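PDB 6A97: MHC I-like leukocyte 2 long form from Mus musculus, which binds heparan sulfate proteoglycans on the surface of fibroblasts as a GPI-anchored member of the MHC class I family. Local coordinates for residues H23-Y27 and H185-L190. Residues are numbered along the deposited sequence; the frame is centred on the assembly and turned at random.
Sequences HTLRY and HLQRYL
L25 wedges its isobutyl group between H185, L186 and Y189 of the helix, and each branch has its own partner. CD1 meets the rim of the Y189 ring in the plane of that ring, 3.9 Å from CE2, while CD2 lies over the helix backbone, 3.8 Å from L186 N. Nearer the strand, CB of L25 rests on CB of L186 at 4.0 Å. A first torsion of 166° sets CG of L25 opposite the backbone N and carries CD1 to Y189 and CD2 to the backbone at L186 and CB of H185, a place suited to a compact branched apolar residue.

One helical turn beyond L186, L190 packs on one face of the H23 ring: its CD2 makes a CH-pi contact 3.9 Å from the ring centroid, displaced toward the rim, and its CD1 lies 3.7 Å from CD2 of H23. A flat imidazole suits this partly exposed position, offering a face to the leucine while its ND1 hydrogen-bonds D49.

At the other end, Y27 reaches across with its long phenol, bringing OH to 3.4 Å from CD2 of H185 at the imidazole edge. One water bridges the two tyrosines, 2.5 Å from Y27 OH and donating to Y189 OH, so the hydroxyls of these two buried tyrosines are linked without touching. R188 in turn holds the H185 ring: its NH1 donates to ND1 in a somewhat bent bond (147°), coming from slightly out of the imidazole plane; NE of R188 forms a salt bridge with E82 on helix 75-96. The Y189 ring also packs edge-to-face on F53.

The strand and helix axes pass 8.9 Å apart at 113°. Here helix 171-193, the longer helical section of the alpha-2 half, lies across the first strand of the alpha-1 half, central in the antiparallel sheet, and this helix-on-sheet layer is typical of the MHC class I alpha-1/alpha-2 platform.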
loop_
_atom_site.group_PDB
_atom_site.type_symbol
_atom_site.label_atom_id
_atom_site.label_comp_id
_atom_site.label_asym_id
_atom_site.label_seq_id
_atom_site.Cartn_x
_atom_site.Cartn_y
_atom_site.Cartn_z
ATOM N N HIS A 23 9.179 10.479 16.535
ATOM C CA HIS A 23 8.305 9.774 17.465
ATOM C C HIS A 23 7.163 10.656 17.947
ATOM O O HIS A 23 7.273 11.882 17.951
ATOM C CB HIS A 23 9.105 9.261 18.662
ATOM C CG HIS A 23 10.202 8.316 18.292
ATOM N ND1 HIS A 23 9.978 6.982 18.030
ATOM C CD2 HIS A 23 11.534 8.512 18.138
ATOM C CE1 HIS A 23 11.124 6.395 17.735
ATOM N NE2 HIS A 23 12.083 7.302 17.794
ATOM N N THR A 24 6.071 10.024 18.359
ATOM C CA THR A 24 4.893 10.754 18.805
ATOM C C THR A 24 4.355 10.226 20.134
ATOM O O THR A 24 4.290 9.014 20.360
ATOM C CB THR A 24 3.768 10.695 17.752
ATOM O OG1 THR A 24 4.281 11.111 16.480
ATOM C CG2 THR A 24 2.616 11.607 18.143
ATOM N N LEU A 25 3.988 11.151 21.012
ATOM C CA LEU A 25 3.287 10.824 22.247
ATOM C C LEU A 25 1.901 11.442 22.173
ATOM O O LEU A 25 1.770 12.638 21.930
ATOM C CB LEU A 25 4.045 11.342 23.469
ATOM C CG LEU A 25 3.286 11.361 24.799
ATOM C CD1 LEU A 25 2.802 9.969 25.165
ATOM C CD2 LEU A 25 4.152 11.936 25.913
ATOM N N ARG A 26 0.866 10.631 22.365
ATOM C CA ARG A 26 -0.501 11.126 22.254
ATOM C C ARG A 26 -1.370 10.667 23.416
ATOM O O ARG A 26 -1.408 9.483 23.746
ATOM C CB ARG A 26 -1.135 10.679 20.935
ATOM C CG ARG A 26 -2.574 11.157 20.753
ATOM C CD ARG A 26 -3.172 10.624 19.455
ATOM N NE ARG A 26 -2.457 11.109 18.277
ATOM C CZ ARG A 26 -2.803 12.189 17.577
ATOM N NH1 ARG A 26 -2.092 12.549 16.516
ATOM N NH2 ARG A 26 -3.860 12.907 17.934
ATOM N N TYR A 27 -2.063 11.621 24.026
ATOM C CA TYR A 27 -3.027 11.349 25.081
ATOM C C TYR A 27 -4.420 11.459 24.498
ATOM O O TYR A 27 -4.794 12.525 24.009
ATOM C CB TYR A 27 -2.890 12.342 26.239
ATOM C CG TYR A 27 -1.534 12.402 26.904
ATOM C CD1 TYR A 27 -0.491 13.129 26.335
ATOM C CD2 TYR A 27 -1.311 11.772 28.127
ATOM C CE1 TYR A 27 0.745 13.209 26.951
ATOM C CE2 TYR A 27 -0.076 11.845 28.753
ATOM C CZ TYR A 27 0.947 12.563 28.161
ATOM O OH TYR A 27 2.178 12.641 28.773
ATOM N N HIS A 185 8.358 13.228 29.118
ATOM C CA HIS A 185 7.663 11.949 29.240
ATOM C C HIS A 185 7.972 11.032 28.058
ATOM O O HIS A 185 8.329 9.864 28.242
ATOM C CB HIS A 185 6.152 12.167 29.350
ATOM C CG HIS A 185 5.719 12.739 30.665
ATOM N ND1 HIS A 185 6.536 12.759 31.774
ATOM C CD2 HIS A 185 4.551 13.309 31.046
ATOM C CE1 HIS A 185 5.892 13.318 32.783
ATOM N NE2 HIS A 185 4.685 13.660 32.369
ATOM N N LEU A 186 7.834 11.570 26.849
ATOM C CA LEU A 186 8.097 10.809 25.631
ATOM C C LEU A 186 9.506 10.230 25.640
ATOM O O LEU A 186 9.712 9.072 25.281
ATOM C CB LEU A 186 7.899 11.686 24.390
ATOM C CG LEU A 186 8.284 11.059 23.046
ATOM C CD1 LEU A 186 7.619 9.694 22.845
ATOM C CD2 LEU A 186 7.932 12.003 21.891
ATOM N N GLN A 187 10.468 11.041 26.065
ATOM C CA GLN A 187 11.856 10.606 26.126
ATOM C C GLN A 187 12.019 9.455 27.111
ATOM O O GLN A 187 12.712 8.477 26.830
ATOM C CB GLN A 187 12.768 11.769 26.519
ATOM C CG GLN A 187 14.189 11.613 26.019
ATOM C CD GLN A 187 14.245 11.361 24.525
ATOM O OE1 GLN A 187 13.849 12.209 23.725
ATOM N NE2 GLN A 187 14.731 10.187 24.141
ATOM N N ARG A 188 11.372 9.576 28.264
ATOM C CA ARG A 188 11.441 8.539 29.280
ATOM C C ARG A 188 10.762 7.261 28.778
ATOM O O ARG A 188 11.272 6.163 28.989
ATOM C CB ARG A 188 10.804 9.028 30.582
ATOM C CG ARG A 188 11.213 8.238 31.815
ATOM C CD ARG A 188 10.569 8.801 33.077
ATOM N NE ARG A 188 9.110 8.780 33.007
ATOM C CZ ARG A 188 8.351 9.861 32.857
ATOM N NH1 ARG A 188 8.911 11.059 32.768
ATOM N NH2 ARG A 188 7.030 9.746 32.803
ATOM N N TYR A 189 9.628 7.411 28.092
ATOM C CA TYR A 189 8.922 6.265 27.514
ATOM C C TYR A 189 9.754 5.549 26.452
ATOM O O TYR A 189 9.800 4.320 26.415
ATOM C CB TYR A 189 7.593 6.691 26.886
ATOM C CG TYR A 189 6.531 7.173 27.848
ATOM C CD1 TYR A 189 6.628 6.935 29.213
ATOM C CD2 TYR A 189 5.414 7.848 27.379
ATOM C CE1 TYR A 189 5.642 7.377 30.088
ATOM C CE2 TYR A 189 4.427 8.289 28.239
ATOM C CZ TYR A 189 4.541 8.052 29.592
ATOM O OH TYR A 189 3.546 8.500 30.436
ATOM N N LEU A 190 10.389 6.324 25.578
ATOM C CA LEU A 190 11.166 5.759 24.476
ATOM C C LEU A 190 12.335 4.919 24.972
ATOM O O LEU A 190 12.694 3.914 24.356
ATOM C CB LEU A 190 11.675 6.871 23.556
ATOM C CG LEU A 190 10.631 7.472 22.615
ATOM C CD1 LEU A 190 11.198 8.668 21.855
ATOM C CD2 LEU A 190 10.116 6.406 21.654
HETATM O O HOH W 1 2.663 10.980 30.568
#